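Side-chain contacts in carboxypeptidase D (PDB 3MN8), which releases C-terminal arginine or lysine from peptides and proteins as a zinc-dependent carboxypeptidase, processing growth factors, peptide hormones and neuropeptides: residues 203-208 with 290-295; 209-214 with 373-378; 62-67 with 136-141. All blocks are in the same frame, centred on the assembly; numbering follows the deposited sequence.

Contact 1 (203-208 with 290-295); sequences NWIVSK and QDFNYA
A buried helix-to-helix contact, mainly apolar, sets I205, in the last turn of helix 196-205, against F292 and N293 of helix 289-296. Both arms of I205 reach both partners. Its CG2, anti to the backbone N, is nearer the amide oxygen, with I205 CG2 to N293 OD1 at 3.3 Å, and lies 4.1 Å from F292 CE2. The other arm ends between amide nitrogen and ring: I205 CD1 is 3.8 Å from N293 ND2 and 4.1 Å from F292 CE2. The ring is met obliquely, and V206 CG1 adds a looser touch at 4.4 Å from F292 CZ. Both helices belong to the alpha/beta catalytic domain of the M14 carboxypeptidases, here the first of three carboxypeptidase-like domains in the full protein, in its active 1B form. Helices pack against a central mixed sheet; W204 and I205 rest on K95 of strand 93-97, and N293 on E301 of strand 300-305. N293 OD1 accepts from K95 NZ and ND2 donates to M289 O, two bonds that would limit rotation of the amide, while I205 packs by van der Waals contact against its flank. The N293 side chain lies about 10 Å from that of the zinc ligand H217.

Contact 2 (209-214 with 373-378); sequences PFVLSA and EYWRLL
V211 points its side chain at W375 and L377; CG1 goes mainly to L377 and CG2 to the indole. From CB, the CG1 branch lies anti to the backbone N (chi1 168°) and runs to a terminal methyl of L377, with V211 CG1 to L377 CD2 at 3.7 Å. The CG2 branch, anti to the carbonyl carbon, goes to the indole: V211 CG2 is 3.5 Å from W375 CD2 and 3.6 Å from W375 CE3. This methyl stands 3.3 Å above the ring plane, displaced toward the rim, while the valine and tryptophan side chains cross at about a right angle. Both methyls also touch the root of the tryptophan, V211 CG2 at 3.8 Å and V211 CG1 at 4.1 Å from W375 CB. Further along the indole, P209 CB meets W375 CZ3 at 3.9 Å. The indole's polar atom turns to another partner: W375 NE1 donates a hydrogen bond to L90 O. This apolar patch joins the catalytic domain to the C-terminal transthyretin-like domain: V211 leads into strand 212-217 of the central sheet, flanked by strands 93-97 and 300-305, whereas W375 lies on strand 373-376, an outer strand of a three-stranded sheet beside strand 339-344.

Contact 3 (62-67 with 136-141); sequences KVHFLG and DIYLVP
At one margin of the central mixed sheet, the outermost strand 61-68 and strand 136-140 carry an aromatic pair, H64 and Y138, that meets across strand 74-80. Their CA atoms are 9.1 Å apart, too far for neighbouring strands, and strand 74-80 runs between them, antiparallel to both. The side chains therefore meet on one side of the sheet, across the intervening strand. Y138 CE2 lies over one face of the imidazole, 3.8 Å from H64 NE2 and 3.9 Å from H64 CD2. The ring centroids are 5.5 Å apart with planes at 52°, an oblique pairing that is neither a parallel stack nor a T-shaped one. Both residues hold CG beside the backbone N (chi1 -59° in H64, -62° in Y138), a shared rotamer that leans each ring back toward the start of its strand and brings the two level. Within the central beta sheet of this alpha/beta M14 domain, the middle strand also supplies the polar partner: H64 NE2 is hydrogen-bonded to Q79 OE1, a bond that would help hold the imidazole's rotation; Q79 also touches Y138. Beyond the phenol ring, Y138 OH is hydrogen-bonded to K208 NZ.

From the N terminus, contact 3 closes first: 62-67 returns to 136-141 after 68 residues, joining the margin of the catalytic sheet to a strand deeper within it. Contact 1 then opens at 203-208, and contact 2 begins directly after it at 209-214. Because 290-295 is reached before 373-378, the loops of contacts 1 and 2 cross, the first staying within the catalytic domain and the second reaching the transthyretin-like domain. W204 joins the three sets of residues: its CZ2 lies 3.7 Å from F210 CZ, and its indole also packs on L66, Y138 and V140 of contact 3. F210 CE2 completes the circuit, 3.7 Å from Y138 CD1.

Contact 1 (203-208 with 290-295)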
loop_
_atom_site.group_PDB
_atom_site.type_symbol
_atom_site.label_atom_id
_atom_site.label_comp_id
_atom_site.label_asym_id
_atom_site.label_seq_id
_atom_site.Cartn_x
_atom_site.Cartn_y
_atom_site.Cartn_z
ATOM N N ASN A 203 11.440 -0.743 -9.006
ATOM C CA ASN A 203 11.987 -2.088 -9.103
ATOM C C ASN A 203 11.291 -3.024 -8.159
ATOM O O ASN A 203 10.997 -4.174 -8.487
ATOM C CB ASN A 203 13.469 -2.076 -8.735
ATOM C CG ASN A 203 14.359 -1.824 -9.921
ATOM O OD1 ASN A 203 13.911 -1.358 -10.979
ATOM N ND2 ASN A 203 15.641 -2.136 -9.759
ATOM N N TRP A 204 11.052 -2.514 -6.963
ATOM C CA TRP A 204 10.454 -3.302 -5.910
ATOM C C TRP A 204 9.019 -3.630 -6.257
ATOM O O TRP A 204 8.608 -4.795 -6.258
ATOM C CB TRP A 204 10.532 -2.531 -4.597
ATOM C CG TRP A 204 10.201 -3.346 -3.409
ATOM C CD1 TRP A 204 10.688 -4.586 -3.103
ATOM C CD2 TRP A 204 9.311 -2.985 -2.337
ATOM N NE1 TRP A 204 10.144 -5.026 -1.912
ATOM C CE2 TRP A 204 9.298 -4.061 -1.423
ATOM C CE3 TRP A 204 8.520 -1.865 -2.068
ATOM C CZ2 TRP A 204 8.524 -4.044 -0.262
ATOM C CZ3 TRP A 204 7.756 -1.852 -0.919
ATOM C CH2 TRP A 204 7.763 -2.931 -0.030
ATOM N N ILE A 205 8.265 -2.595 -6.590
ATOM C CA ILE A 205 6.831 -2.736 -6.851
ATOM C C ILE A 205 6.531 -3.801 -7.919
ATOM O O ILE A 205 5.556 -4.553 -7.796
ATOM C CB ILE A 205 6.182 -1.357 -7.210
ATOM C CG1 ILE A 205 6.304 -0.383 -6.033
ATOM C CG2 ILE A 205 4.724 -1.511 -7.583
ATOM C CD1 ILE A 205 6.070 1.067 -6.402
ATOM N N VAL A 206 7.375 -3.875 -8.947
ATOM C CA VAL A 206 7.172 -4.830 -10.039
ATOM C C VAL A 206 7.851 -6.172 -9.755
ATOM O O VAL A 206 7.725 -7.121 -10.532
ATOM C CB VAL A 206 7.681 -4.281 -11.395
ATOM C CG1 VAL A 206 6.885 -3.048 -11.812
ATOM C CG2 VAL A 206 9.166 -3.969 -11.319
ATOM N N SER A 207 8.551 -6.252 -8.625
ATOM C CA SER A 207 9.345 -7.437 -8.301
ATOM C C SER A 207 8.517 -8.525 -7.619
ATOM O O SER A 207 8.913 -9.690 -7.586
ATOM C CB SER A 207 10.560 -7.053 -7.443
ATOM O OG SER A 207 10.240 -6.992 -6.063
ATOM N N LYS A 208 7.369 -8.138 -7.084
ATOM C CA LYS A 208 6.478 -9.070 -6.409
ATOM C C LYS A 208 5.029 -8.740 -6.728
ATOM O O LYS A 208 4.687 -7.598 -7.011
ATOM C CB LYS A 208 6.680 -8.995 -4.891
ATOM C CG LYS A 208 8.080 -9.332 -4.449
ATOM C CD LYS A 208 8.217 -9.442 -2.939
ATOM C CE LYS A 208 9.566 -10.105 -2.621
ATOM N NZ LYS A 208 9.878 -10.315 -1.174
ATOM N N GLN A 290 1.045 6.131 -6.588
ATOM C CA GLN A 290 -0.273 5.508 -6.467
ATOM C C GLN A 290 -0.705 4.940 -7.799
ATOM O O GLN A 290 -0.873 3.740 -7.960
ATOM C CB GLN A 290 -1.317 6.528 -6.002
ATOM C CG GLN A 290 -2.706 5.946 -5.814
ATOM C CD GLN A 290 -3.786 7.018 -5.676
ATOM O OE1 GLN A 290 -4.130 7.430 -4.565
ATOM N NE2 GLN A 290 -4.328 7.472 -6.810
ATOM N N ASP A 291 -0.890 5.819 -8.769
ATOM C CA ASP A 291 -1.397 5.374 -10.056
ATOM C C ASP A 291 -0.402 4.441 -10.732
ATOM O O ASP A 291 -0.785 3.637 -11.587
ATOM C CB ASP A 291 -1.766 6.565 -10.957
ATOM C CG ASP A 291 -3.043 7.277 -10.499
ATOM O OD1 ASP A 291 -3.583 6.921 -9.425
ATOM O OD2 ASP A 291 -3.513 8.189 -11.215
ATOM N N PHE A 292 0.869 4.541 -10.342
ATOM C CA PHE A 292 1.880 3.689 -10.950
ATOM C C PHE A 292 1.670 2.228 -10.543
ATOM O O PHE A 292 1.739 1.321 -11.378
ATOM C CB PHE A 292 3.294 4.146 -10.622
ATOM C CG PHE A 292 4.337 3.146 -10.997
ATOM C CD1 PHE A 292 4.914 3.183 -12.253
ATOM C CD2 PHE A 292 4.725 2.149 -10.107
ATOM C CE1 PHE A 292 5.874 2.246 -12.626
ATOM C CE2 PHE A 292 5.686 1.219 -10.465
ATOM C CZ PHE A 292 6.259 1.262 -11.727
ATOM N N ASN A 293 1.386 2.009 -9.267
ATOM C CA ASN A 293 0.995 0.684 -8.801
ATOM C C ASN A 293 -0.118 0.048 -9.645
ATOM O O ASN A 293 0.003 -1.089 -10.118
ATOM C CB ASN A 293 0.575 0.744 -7.330
ATOM C CG ASN A 293 1.768 0.700 -6.375
ATOM O OD1 ASN A 293 2.128 -0.364 -5.850
ATOM N ND2 ASN A 293 2.385 1.859 -6.144
ATOM N N TYR A 294 -1.194 0.795 -9.845
ATOM C CA TYR A 294 -2.384 0.245 -10.480
ATOM C C TYR A 294 -2.146 -0.057 -11.952
ATOM O O TYR A 294 -2.519 -1.121 -12.451
ATOM C CB TYR A 294 -3.568 1.206 -10.310
ATOM C CG TYR A 294 -4.887 0.677 -10.835
ATOM C CD1 TYR A 294 -5.474 -0.471 -10.285
ATOM C CD2 TYR A 294 -5.559 1.334 -11.872
ATOM C CE1 TYR A 294 -6.690 -0.953 -10.763
ATOM C CE2 TYR A 294 -6.773 0.864 -12.356
ATOM C CZ TYR A 294 -7.337 -0.281 -11.802
ATOM O OH TYR A 294 -8.548 -0.744 -12.284
ATOM N N ALA A 295 -1.504 0.889 -12.628
ATOM C CA ALA A 295 -1.346 0.851 -14.080
ATOM C C ALA A 295 -0.214 -0.052 -14.560
ATOM O O ALA A 295 -0.213 -0.461 -15.714
ATOM C CB ALA A 295 -1.154 2.261 -14.620
#

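Contact 2 (209-214 with 373-378)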
loop_
_atom_site.group_PDB
_atom_site.type_symbol
_atom_site.label_atom_id
_atom_site.label_comp_id
_atom_site.label_asym_id
_atom_site.label_seq_id
_atom_site.Cartn_x
_atom_site.Cartn_y
_atom_site.Cartn_z
ATOM N N PRO A 209 4.166 -9.748 -6.661
ATOM C CA PRO A 209 2.754 -9.583 -6.999
ATOM C C PRO A 209 1.966 -8.927 -5.858
ATOM O O PRO A 209 1.018 -9.507 -5.323
ATOM C CB PRO A 209 2.298 -11.025 -7.171
ATOM C CG PRO A 209 3.154 -11.777 -6.189
ATOM C CD PRO A 209 4.492 -11.144 -6.299
ATOM N N PHE A 210 2.353 -7.716 -5.488
ATOM C CA PHE A 210 1.633 -7.010 -4.440
ATOM C C PHE A 210 0.154 -6.887 -4.750
ATOM O O PHE A 210 -0.237 -6.598 -5.874
ATOM C CB PHE A 210 2.254 -5.645 -4.189
ATOM C CG PHE A 210 3.573 -5.725 -3.506
ATOM C CD1 PHE A 210 4.749 -5.496 -4.203
ATOM C CD2 PHE A 210 3.647 -6.084 -2.176
ATOM C CE1 PHE A 210 5.971 -5.583 -3.577
ATOM C CE2 PHE A 210 4.867 -6.174 -1.547
ATOM C CZ PHE A 210 6.033 -5.925 -2.249
ATOM N N VAL A 211 -0.661 -7.117 -3.734
ATOM C CA VAL A 211 -2.102 -7.186 -3.906
ATOM C C VAL A 211 -2.760 -5.867 -3.529
ATOM O O VAL A 211 -3.647 -5.385 -4.223
ATOM C CB VAL A 211 -2.722 -8.321 -3.050
ATOM C CG1 VAL A 211 -4.237 -8.199 -3.017
ATOM C CG2 VAL A 211 -2.283 -9.708 -3.565
ATOM N N LEU A 212 -2.306 -5.291 -2.426
ATOM C CA LEU A 212 -2.876 -4.065 -1.880
ATOM C C LEU A 212 -1.743 -3.218 -1.304
ATOM O O LEU A 212 -0.702 -3.751 -0.933
ATOM C CB LEU A 212 -3.896 -4.416 -0.787
ATOM C CG LEU A 212 -4.443 -3.350 0.174
ATOM C CD1 LEU A 212 -5.003 -2.173 -0.587
ATOM C CD2 LEU A 212 -5.518 -3.958 1.080
ATOM N N SER A 213 -1.949 -1.907 -1.213
ATOM C CA SER A 213 -0.903 -0.998 -0.750
ATOM C C SER A 213 -1.447 0.370 -0.353
ATOM O O SER A 213 -2.514 0.789 -0.788
ATOM C CB SER A 213 0.147 -0.816 -1.850
ATOM O OG SER A 213 1.077 0.188 -1.494
ATOM N N ALA A 214 -0.696 1.080 0.468
ATOM C CA ALA A 214 -1.073 2.435 0.825
ATOM C C ALA A 214 0.185 3.243 1.032
ATOM O O ALA A 214 1.174 2.707 1.526
ATOM C CB ALA A 214 -1.910 2.431 2.082
ATOM N N GLU A 373 -0.496 -17.794 -9.272
ATOM C CA GLU A 373 -1.440 -17.269 -8.307
ATOM C C GLU A 373 -2.007 -15.932 -8.750
ATOM O O GLU A 373 -1.341 -15.158 -9.441
ATOM C CB GLU A 373 -0.776 -17.077 -6.943
ATOM C CG GLU A 373 0.468 -17.888 -6.706
ATOM C CD GLU A 373 1.178 -17.458 -5.431
ATOM O OE1 GLU A 373 0.595 -17.670 -4.344
ATOM O OE2 GLU A 373 2.306 -16.906 -5.519
ATOM N N TYR A 374 -3.238 -15.661 -8.328
ATOM C CA TYR A 374 -3.844 -14.353 -8.519
ATOM C C TYR A 374 -4.783 -14.085 -7.348
ATOM O O TYR A 374 -5.351 -15.009 -6.757
ATOM C CB TYR A 374 -4.629 -14.291 -9.825
ATOM C CG TYR A 374 -5.969 -14.977 -9.722
ATOM C CD1 TYR A 374 -6.112 -16.330 -10.048
ATOM C CD2 TYR A 374 -7.091 -14.282 -9.270
ATOM C CE1 TYR A 374 -7.348 -16.967 -9.923
ATOM C CE2 TYR A 374 -8.321 -14.909 -9.146
ATOM C CZ TYR A 374 -8.442 -16.248 -9.475
ATOM O OH TYR A 374 -9.663 -16.856 -9.354
ATOM N N TRP A 375 -4.920 -12.811 -7.006
ATOM C CA TRP A 375 -5.885 -12.377 -6.025
ATOM C C TRP A 375 -6.657 -11.266 -6.695
ATOM O O TRP A 375 -6.054 -10.298 -7.168
ATOM C CB TRP A 375 -5.194 -11.800 -4.790
ATOM C CG TRP A 375 -4.192 -12.698 -4.167
ATOM C CD1 TRP A 375 -4.336 -13.422 -3.009
ATOM C CD2 TRP A 375 -2.869 -12.960 -4.645
ATOM N NE1 TRP A 375 -3.184 -14.132 -2.753
ATOM C CE2 TRP A 375 -2.271 -13.868 -3.744
ATOM C CE3 TRP A 375 -2.132 -12.523 -5.756
ATOM C CZ2 TRP A 375 -0.983 -14.346 -3.923
ATOM C CZ3 TRP A 375 -0.858 -13.006 -5.935
ATOM C CH2 TRP A 375 -0.293 -13.904 -5.025
ATOM N N ARG A 376 -7.978 -11.385 -6.747
ATOM C CA ARG A 376 -8.780 -10.334 -7.349
ATOM C C ARG A 376 -9.707 -9.746 -6.306
ATOM O O ARG A 376 -10.705 -10.356 -5.894
ATOM C CB ARG A 376 -9.558 -10.851 -8.558
ATOM C CG ARG A 376 -10.477 -9.823 -9.209
ATOM C CD ARG A 376 -9.711 -8.667 -9.818
ATOM N NE ARG A 376 -10.607 -7.667 -10.402
ATOM C CZ ARG A 376 -10.219 -6.499 -10.908
ATOM N NH1 ARG A 376 -8.942 -6.150 -10.907
ATOM N NH2 ARG A 376 -11.113 -5.670 -11.421
ATOM N N LEU A 377 -9.348 -8.553 -5.860
ATOM C CA LEU A 377 -10.128 -7.883 -4.841
ATOM C C LEU A 377 -11.484 -7.561 -5.420
ATOM O O LEU A 377 -11.582 -7.030 -6.522
ATOM C CB LEU A 377 -9.427 -6.600 -4.406
ATOM C CG LEU A 377 -8.011 -6.771 -3.869
ATOM C CD1 LEU A 377 -7.548 -5.466 -3.252
ATOM C CD2 LEU A 377 -7.943 -7.912 -2.864
ATOM N N LEU A 378 -12.534 -7.859 -4.676
ATOM C CA LEU A 378 -13.873 -7.594 -5.175
ATOM C C LEU A 378 -14.816 -7.058 -4.102
ATOM O O LEU A 378 -14.751 -7.420 -2.939
ATOM C CB LEU A 378 -14.459 -8.848 -5.848
ATOM C CG LEU A 378 -13.881 -9.313 -7.199
ATOM C CD1 LEU A 378 -14.401 -10.679 -7.585
ATOM C CD2 LEU A 378 -14.188 -8.323 -8.312
#

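Contact 3 (62-67 with 136-141)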
loop_
_atom_site.group_PDB
_atom_site.type_symbol
_atom_site.label_atom_id
_atom_site.label_comp_id
_atom_site.label_asym_id
_atom_site.label_seq_id
_atom_site.Cartn_x
_atom_site.Cartn_y
_atom_site.Cartn_z
ATOM N N LYS A 62 11.949 -9.884 8.815
ATOM C CA LYS A 62 13.087 -9.895 7.899
ATOM C C LYS A 62 13.269 -8.535 7.251
ATOM O O LYS A 62 12.302 -7.918 6.819
ATOM C CB LYS A 62 12.892 -10.956 6.815
ATOM C CG LYS A 62 14.031 -11.024 5.803
ATOM C CD LYS A 62 13.852 -12.221 4.880
ATOM C CE LYS A 62 14.901 -12.240 3.789
ATOM N NZ LYS A 62 16.275 -12.155 4.348
ATOM N N VAL A 63 14.512 -8.066 7.191
ATOM C CA VAL A 63 14.808 -6.773 6.592
ATOM C C VAL A 63 15.217 -6.924 5.145
ATOM O O VAL A 63 16.010 -7.798 4.805
ATOM C CB VAL A 63 15.939 -6.053 7.319
ATOM C CG1 VAL A 63 16.379 -4.847 6.520
ATOM C CG2 VAL A 63 15.497 -5.643 8.725
ATOM N N HIS A 64 14.677 -6.045 4.309
ATOM C CA HIS A 64 14.959 -6.022 2.885
ATOM C C HIS A 64 15.555 -4.684 2.476
ATOM O O HIS A 64 15.040 -3.624 2.852
ATOM C CB HIS A 64 13.673 -6.272 2.116
ATOM C CG HIS A 64 13.035 -7.582 2.451
ATOM N ND1 HIS A 64 13.339 -8.747 1.779
ATOM C CD2 HIS A 64 12.141 -7.917 3.409
ATOM C CE1 HIS A 64 12.644 -9.742 2.298
ATOM N NE2 HIS A 64 11.907 -9.265 3.286
ATOM N N PHE A 65 16.648 -4.749 1.716
ATOM C CA PHE A 65 17.307 -3.565 1.164
ATOM C C PHE A 65 16.743 -3.292 -0.227
ATOM O O PHE A 65 16.764 -4.172 -1.092
ATOM C CB PHE A 65 18.818 -3.804 1.101
ATOM C CG PHE A 65 19.579 -2.777 0.307
ATOM C CD1 PHE A 65 19.824 -2.962 -1.044
ATOM C CD2 PHE A 65 20.077 -1.643 0.919
ATOM C CE1 PHE A 65 20.530 -2.024 -1.772
ATOM C CE2 PHE A 65 20.791 -0.706 0.199
ATOM C CZ PHE A 65 21.015 -0.895 -1.150
ATOM N N LEU A 66 16.219 -2.085 -0.429
ATOM C CA LEU A 66 15.586 -1.710 -1.692
ATOM C C LEU A 66 16.537 -0.844 -2.497
ATOM O O LEU A 66 16.511 -0.843 -3.728
ATOM C CB LEU A 66 14.295 -0.940 -1.435
ATOM C CG LEU A 66 13.287 -1.591 -0.487
ATOM C CD1 LEU A 66 12.000 -0.811 -0.485
ATOM C CD2 LEU A 66 13.011 -3.009 -0.898
ATOM N N GLY A 67 17.381 -0.098 -1.798
ATOM C CA GLY A 67 18.360 0.722 -2.469
ATOM C C GLY A 67 18.810 1.837 -1.561
ATOM O O GLY A 67 18.513 1.831 -0.372
ATOM N N ASP A 136 1.215 -11.423 3.907
ATOM C CA ASP A 136 2.644 -11.146 3.827
ATOM C C ASP A 136 2.849 -9.638 3.798
ATOM O O ASP A 136 2.569 -8.978 2.789
ATOM C CB ASP A 136 3.218 -11.759 2.565
ATOM C CG ASP A 136 4.481 -12.526 2.824
ATOM O OD1 ASP A 136 4.447 -13.507 3.599
ATOM O OD2 ASP A 136 5.511 -12.155 2.235
ATOM N N ILE A 137 3.344 -9.097 4.903
ATOM C CA ILE A 137 3.306 -7.672 5.100
ATOM C C ILE A 137 4.680 -6.999 5.056
ATOM O O ILE A 137 5.624 -7.437 5.718
ATOM C CB ILE A 137 2.605 -7.348 6.408
ATOM C CG1 ILE A 137 1.150 -7.866 6.377
ATOM C CG2 ILE A 137 2.683 -5.854 6.682
ATOM C CD1 ILE A 137 0.481 -7.960 7.769
ATOM N N TYR A 138 4.776 -5.929 4.268
ATOM C CA TYR A 138 5.992 -5.121 4.163
ATOM C C TYR A 138 5.777 -3.659 4.587
ATOM O O TYR A 138 4.864 -2.973 4.091
ATOM C CB TYR A 138 6.519 -5.138 2.733
ATOM C CG TYR A 138 6.921 -6.497 2.234
ATOM C CD1 TYR A 138 5.973 -7.407 1.811
ATOM C CD2 TYR A 138 8.256 -6.860 2.169
ATOM C CE1 TYR A 138 6.342 -8.642 1.339
ATOM C CE2 TYR A 138 8.635 -8.087 1.699
ATOM C CZ TYR A 138 7.676 -8.977 1.284
ATOM O OH TYR A 138 8.032 -10.225 0.818
ATOM N N LEU A 139 6.637 -3.191 5.490
ATOM C CA LEU A 139 6.544 -1.840 6.036
ATOM C C LEU A 139 7.761 -0.980 5.672
ATOM O O LEU A 139 8.915 -1.326 5.979
ATOM C CB LEU A 139 6.359 -1.886 7.555
ATOM C CG LEU A 139 5.260 -2.804 8.097
ATOM C CD1 LEU A 139 5.193 -2.712 9.625
ATOM C CD2 LEU A 139 3.915 -2.460 7.457
ATOM N N VAL A 140 7.485 0.140 5.008
ATOM C CA VAL A 140 8.505 1.101 4.618
ATOM C C VAL A 140 8.204 2.458 5.273
ATOM O O VAL A 140 7.548 3.324 4.673
ATOM C CB VAL A 140 8.555 1.264 3.080
ATOM C CG1 VAL A 140 9.776 2.086 2.654
ATOM C CG2 VAL A 140 8.552 -0.100 2.392
ATOM N N PRO A 141 8.673 2.644 6.517
ATOM C CA PRO A 141 8.477 3.885 7.281
ATOM C C PRO A 141 8.883 5.153 6.518
ATOM O O PRO A 141 8.199 6.172 6.616
ATOM C CB PRO A 141 9.384 3.683 8.504
ATOM C CG PRO A 141 9.433 2.223 8.681
ATOM C CD PRO A 141 9.398 1.629 7.300
#